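Local coordinates for protein phospholipase C-beta (PLC-beta) (Sepia officinalis, PDB 3QR0) that is a calcium-containing multidomain phospholipase C of the beta family, combining PH, EF-hand, TIM-barrel (X and Y) and C2 domains in one chain, at residues A[166-178]-A[201-213]. Numbering follows the deposited sequence.
Sequences EMEKNKIPVKAIQ and PSGKNDAIDLKAF
Ile-172 and Ile-208 face each other across a two-stranded antiparallel sheet as its hydrogen-bonded pair, each NH donating to the other's carbonyl oxygen. Both bonds, Ile-172 N to Ile-208 O and Ile-208 N to Ile-172 O, measure 2.7 Å. Leu-210 N, bound to Asn-170 O at 3.1 Å, and Val-174 N, bound to Asp-206 O at 3.0 Å, extend the ladder at its two ends. The isoleucines turn to the buried face, where beta-branched side chains suit both extended backbone and apolar core. Ile-172 lays CG1 over one face of the Phe-213 ring, toward its rim and 4.1 Å from the centroid, a CH-pi contact. Its chi1 of -63° sets CG1 beside the backbone N, and chi2 of 75° swings CD1 to Phe-213 CB. Ile-208 CD1 meets Ile-177 CD1 at 4.0 Å, the two side chains crossing at about a right angle.

Strand 171-173 lies between helices 151-165 and 174-181, and strand 207-209 between helices 185-198 and 215-225. This is the helix-loop-helix plan of paired EF-hands, whose loops join through a short antiparallel sheet, consistent with the EF-hand-like region holding both strands. On the other face Lys-171 and Asp-209 run side by side; NZ stays 4.5 Å from OD2, beyond a salt bridge, so their attraction is probably modest at this solvent-exposed place. Next to the Leu-210 to Asn-170 bond, the flexible thioether of Met-167 crosses the leucine side chain, with SD 3.8 Å from Leu-210 CD1.

Where helix 174-181 begins, Val-174 CG2 lies 3.3 Å from Pro-201 O, a buried oxygen without polar partner in the model, and CB and CG1 pack on Gly-203 O. A water donates to Lys-204 O and Asp-206 O and accepts from Lys-175 N, linking the first turn of the helix to the type I turn 203-206. Farther out, Leu-195 of helix 185-198 backs Val-174, while Trp-200 stacks on Phe-213.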
loop_
_atom_site.group_PDB
_atom_site.type_symbol
_atom_site.label_atom_id
_atom_site.label_comp_id
_atom_site.label_asym_id
_atom_site.label_seq_id
_atom_site.Cartn_x
_atom_site.Cartn_y
_atom_site.Cartn_z
ATOM N N GLU A 166 -17.487 -7.017 -21.949
ATOM C CA GLU A 166 -18.461 -6.220 -22.704
ATOM C C GLU A 166 -18.798 -6.783 -24.080
ATOM O O GLU A 166 -19.692 -6.268 -24.751
ATOM C CB GLU A 166 -17.948 -4.790 -22.884
ATOM C CG GLU A 166 -17.559 -4.091 -21.590
ATOM C CD GLU A 166 -18.715 -3.961 -20.617
ATOM O OE1 GLU A 166 -19.873 -3.854 -21.074
ATOM O OE2 GLU A 166 -18.459 -3.958 -19.395
ATOM N N MET A 167 -18.090 -7.825 -24.505
ATOM C CA MET A 167 -18.265 -8.354 -25.854
ATOM C C MET A 167 -19.608 -9.069 -25.992
ATOM O O MET A 167 -20.012 -9.829 -25.108
ATOM C CB MET A 167 -17.116 -9.292 -26.229
ATOM C CG MET A 167 -17.099 -9.659 -27.705
ATOM S SD MET A 167 -15.487 -10.211 -28.279
ATOM C CE MET A 167 -15.389 -11.840 -27.528
ATOM N N GLU A 168 -20.286 -8.807 -27.109
ATOM C CA GLU A 168 -21.621 -9.340 -27.384
ATOM C C GLU A 168 -21.642 -9.971 -28.772
ATOM O O GLU A 168 -21.699 -9.261 -29.777
ATOM C CB GLU A 168 -22.660 -8.212 -27.304
ATOM C CG GLU A 168 -24.099 -8.619 -27.648
ATOM C CD GLU A 168 -25.083 -7.457 -27.560
ATOM O OE1 GLU A 168 -24.634 -6.290 -27.444
ATOM O OE2 GLU A 168 -26.309 -7.712 -27.611
ATOM N N LYS A 169 -21.589 -11.302 -28.814
ATOM C CA LYS A 169 -21.623 -12.065 -30.067
ATOM C C LYS A 169 -20.458 -11.670 -30.974
ATOM O O LYS A 169 -20.651 -11.228 -32.108
ATOM C CB LYS A 169 -22.977 -11.894 -30.773
ATOM C CG LYS A 169 -24.161 -12.026 -29.819
ATOM C CD LYS A 169 -25.439 -12.459 -30.513
ATOM C CE LYS A 169 -26.569 -12.648 -29.505
ATOM N NZ LYS A 169 -27.650 -13.525 -30.031
ATOM N N ASN A 170 -19.250 -11.830 -30.437
ATOM C CA ASN A 170 -18.005 -11.476 -31.121
ATOM C C ASN A 170 -17.971 -10.036 -31.650
ATOM O O ASN A 170 -17.351 -9.755 -32.677
ATOM C CB ASN A 170 -17.712 -12.481 -32.246
ATOM C CG ASN A 170 -17.492 -13.894 -31.726
ATOM O OD1 ASN A 170 -16.877 -14.095 -30.676
ATOM N ND2 ASN A 170 -17.987 -14.881 -32.465
ATOM N N LYS A 171 -18.629 -9.127 -30.935
ATOM C CA LYS A 171 -18.658 -7.717 -31.313
ATOM C C LYS A 171 -18.545 -6.834 -30.077
ATOM O O LYS A 171 -19.099 -7.153 -29.023
ATOM C CB LYS A 171 -19.942 -7.381 -32.073
ATOM C CG LYS A 171 -20.047 -8.032 -33.443
ATOM C CD LYS A 171 -21.381 -7.735 -34.111
ATOM C CE LYS A 171 -21.380 -8.190 -35.563
ATOM N NZ LYS A 171 -22.672 -7.906 -36.248
ATOM N N ILE A 172 -17.829 -5.722 -30.223
ATOM C CA ILE A 172 -17.641 -4.763 -29.143
ATOM C C ILE A 172 -18.563 -3.569 -29.383
ATOM O O ILE A 172 -18.352 -2.811 -30.328
ATOM C CB ILE A 172 -16.177 -4.266 -29.070
ATOM C CG1 ILE A 172 -15.218 -5.421 -28.752
ATOM C CG2 ILE A 172 -16.036 -3.181 -28.006
ATOM C CD1 ILE A 172 -14.951 -6.366 -29.914
ATOM N N PRO A 173 -19.594 -3.399 -28.539
ATOM C CA PRO A 173 -20.491 -2.261 -28.757
ATOM C C PRO A 173 -19.811 -0.920 -28.464
ATOM O O PRO A 173 -19.051 -0.811 -27.497
ATOM C CB PRO A 173 -21.659 -2.524 -27.796
ATOM C CG PRO A 173 -21.175 -3.510 -26.811
ATOM C CD PRO A 173 -19.990 -4.224 -27.385
ATOM N N VAL A 174 -20.066 0.077 -29.312
ATOM C CA VAL A 174 -19.520 1.423 -29.116
ATOM C C VAL A 174 -20.005 1.989 -27.785
ATOM O O VAL A 174 -19.262 2.665 -27.079
ATOM C CB VAL A 174 -19.928 2.384 -30.260
ATOM C CG1 VAL A 174 -19.519 3.821 -29.929
ATOM C CG2 VAL A 174 -19.317 1.937 -31.581
ATOM N N LYS A 175 -21.265 1.702 -27.462
ATOM C CA LYS A 175 -21.858 2.024 -26.165
ATOM C C LYS A 175 -20.965 1.590 -24.990
ATOM O O LYS A 175 -20.831 2.316 -24.002
ATOM C CB LYS A 175 -23.233 1.348 -26.067
ATOM C CG LYS A 175 -24.018 1.623 -24.802
ATOM C CD LYS A 175 -25.453 1.134 -24.955
ATOM C CE LYS A 175 -26.246 1.296 -23.678
ATOM N NZ LYS A 175 -27.697 1.015 -23.899
ATOM N N ALA A 176 -20.361 0.407 -25.107
ATOM C CA ALA A 176 -19.503 -0.138 -24.053
ATOM C C ALA A 176 -18.174 0.615 -23.960
ATOM O O ALA A 176 -17.643 0.808 -22.870
ATOM C CB ALA A 176 -19.256 -1.622 -24.284
ATOM N N ILE A 177 -17.648 1.039 -25.109
ATOM C CA ILE A 177 -16.395 1.792 -25.158
ATOM C C ILE A 177 -16.568 3.144 -24.469
ATOM O O ILE A 177 -15.736 3.541 -23.657
ATOM C CB ILE A 177 -15.906 2.027 -26.609
ATOM C CG1 ILE A 177 -15.741 0.696 -27.352
ATOM C CG2 ILE A 177 -14.586 2.786 -26.600
ATOM C CD1 ILE A 177 -15.374 0.848 -28.806
ATOM N N GLN A 178 -17.659 3.837 -24.786
ATOM C CA GLN A 178 -17.935 5.145 -24.188
ATOM C C GLN A 178 -18.183 5.074 -22.678
ATOM O O GLN A 178 -17.639 5.886 -21.927
ATOM C CB GLN A 178 -19.111 5.830 -24.893
ATOM C CG GLN A 178 -18.723 6.459 -26.223
ATOM C CD GLN A 178 -19.915 6.943 -27.027
ATOM O OE1 GLN A 178 -21.047 6.500 -26.820
ATOM N NE2 GLN A 178 -19.662 7.856 -27.961
ATOM N N PRO A 201 -16.532 1.757 -36.736
ATOM C CA PRO A 201 -17.875 2.284 -36.497
ATOM C C PRO A 201 -17.932 3.117 -35.220
ATOM O O PRO A 201 -17.408 2.695 -34.188
ATOM C CB PRO A 201 -18.724 1.018 -36.343
ATOM C CG PRO A 201 -18.018 -0.006 -37.136
ATOM C CD PRO A 201 -16.556 0.308 -37.015
ATOM N N SER A 202 -18.558 4.287 -35.297
ATOM C CA SER A 202 -18.585 5.227 -34.178
ATOM C C SER A 202 -19.989 5.666 -33.763
ATOM O O SER A 202 -20.132 6.530 -32.897
ATOM C CB SER A 202 -17.755 6.459 -34.532
ATOM O OG SER A 202 -18.279 7.106 -35.676
ATOM N N GLY A 203 -21.020 5.073 -34.365
ATOM C CA GLY A 203 -22.401 5.420 -34.045
ATOM C C GLY A 203 -22.804 4.950 -32.659
ATOM O O GLY A 203 -22.256 3.976 -32.140
ATOM N N LYS A 204 -23.774 5.647 -32.069
ATOM C CA LYS A 204 -24.252 5.360 -30.712
ATOM C C LYS A 204 -24.612 3.882 -30.509
ATOM O O LYS A 204 -24.312 3.310 -29.459
ATOM C CB LYS A 204 -25.474 6.238 -30.398
ATOM C CG LYS A 204 -25.960 6.185 -28.948
ATOM C CD LYS A 204 -27.373 6.752 -28.803
ATOM C CE LYS A 204 -27.400 8.276 -28.872
ATOM N NZ LYS A 204 -26.895 8.904 -27.618
ATOM N N ASN A 205 -25.241 3.273 -31.516
ATOM C CA ASN A 205 -25.731 1.894 -31.421
ATOM C C ASN A 205 -24.966 0.897 -32.306
ATOM O O ASN A 205 -25.446 -0.213 -32.554
ATOM C CB ASN A 205 -27.222 1.854 -31.776
ATOM C CG ASN A 205 -28.042 2.862 -30.983
ATOM O OD1 ASN A 205 -27.994 2.894 -29.753
ATOM N ND2 ASN A 205 -28.804 3.685 -31.688
ATOM N N ASP A 206 -23.782 1.286 -32.773
ATOM C CA ASP A 206 -22.942 0.405 -33.587
ATOM C C ASP A 206 -22.124 -0.555 -32.716
ATOM O O ASP A 206 -22.125 -0.456 -31.488
ATOM C CB ASP A 206 -22.005 1.226 -34.482
ATOM C CG ASP A 206 -22.729 1.896 -35.643
ATOM O OD1 ASP A 206 -23.789 1.395 -36.076
ATOM O OD2 ASP A 206 -22.224 2.927 -36.137
ATOM N N ALA A 207 -21.445 -1.492 -33.372
ATOM C CA ALA A 207 -20.567 -2.445 -32.701
ATOM C C ALA A 207 -19.418 -2.833 -33.628
ATOM O O ALA A 207 -19.598 -2.911 -34.844
ATOM C CB ALA A 207 -21.349 -3.674 -32.279
ATOM N N ILE A 208 -18.242 -3.069 -33.048
ATOM C CA ILE A 208 -17.040 -3.391 -33.814
ATOM C C ILE A 208 -16.761 -4.892 -33.762
ATOM O O ILE A 208 -16.874 -5.506 -32.706
ATOM C CB ILE A 208 -15.805 -2.645 -33.264
ATOM C CG1 ILE A 208 -16.097 -1.147 -33.121
ATOM C CG2 ILE A 208 -14.598 -2.874 -34.167
ATOM C CD1 ILE A 208 -14.941 -0.354 -32.557
ATOM N N ASP A 209 -16.388 -5.473 -34.900
ATOM C CA ASP A 209 -16.059 -6.896 -34.962
ATOM C C ASP A 209 -14.779 -7.188 -34.181
ATOM O O ASP A 209 -13.826 -6.406 -34.226
ATOM C CB ASP A 209 -15.881 -7.358 -36.416
ATOM C CG ASP A 209 -17.183 -7.356 -37.204
ATOM O OD1 ASP A 209 -17.122 -7.510 -38.441
ATOM O OD2 ASP A 209 -18.264 -7.204 -36.600
ATOM N N LEU A 210 -14.765 -8.318 -33.474
ATOM C CA LEU A 210 -13.586 -8.756 -32.725
ATOM C C LEU A 210 -12.354 -8.838 -33.619
ATOM O O LEU A 210 -11.256 -8.480 -33.193
ATOM C CB LEU A 210 -13.833 -10.120 -32.070
ATOM C CG LEU A 210 -12.678 -10.703 -31.241
ATOM C CD1 LEU A 210 -12.257 -9.738 -30.131
ATOM C CD2 LEU A 210 -13.065 -12.047 -30.658
ATOM N N LYS A 211 -12.550 -9.308 -34.852
ATOM C CA LYS A 211 -11.471 -9.420 -35.841
ATOM C C LYS A 211 -10.755 -8.088 -36.044
ATOM O O LYS A 211 -9.526 -8.036 -36.050
ATOM C CB LYS A 211 -12.020 -9.898 -37.190
ATOM C CG LYS A 211 -12.575 -11.315 -37.184
ATOM C CD LYS A 211 -13.534 -11.544 -38.345
ATOM C CE LYS A 211 -14.226 -12.893 -38.223
ATOM N NZ LYS A 211 -15.136 -13.168 -39.369
ATOM N N ALA A 212 -11.533 -7.019 -36.208
ATOM C CA ALA A 212 -10.989 -5.680 -36.452
ATOM C C ALA A 212 -10.519 -4.984 -35.171
ATOM O O ALA A 212 -9.876 -3.937 -35.236
ATOM C CB ALA A 212 -12.026 -4.815 -37.162
ATOM N N PHE A 213 -10.842 -5.567 -34.017
ATOM C CA PHE A 213 -10.562 -4.957 -32.719
ATOM C C PHE A 213 -9.324 -5.589 -32.068
ATOM O O PHE A 213 -9.415 -6.242 -31.030
ATOM C CB PHE A 213 -11.793 -5.100 -31.820
ATOM C CG PHE A 213 -11.848 -4.111 -30.687
ATOM C CD1 PHE A 213 -12.310 -2.818 -30.899
ATOM C CD2 PHE A 213 -11.466 -4.479 -29.405
ATOM C CE1 PHE A 213 -12.378 -1.905 -29.851
ATOM C CE2 PHE A 213 -11.527 -3.568 -28.357
ATOM C CZ PHE A 213 -11.986 -2.282 -28.584
HETATM O O HOH W 1 -23.246 0.550 -29.164
#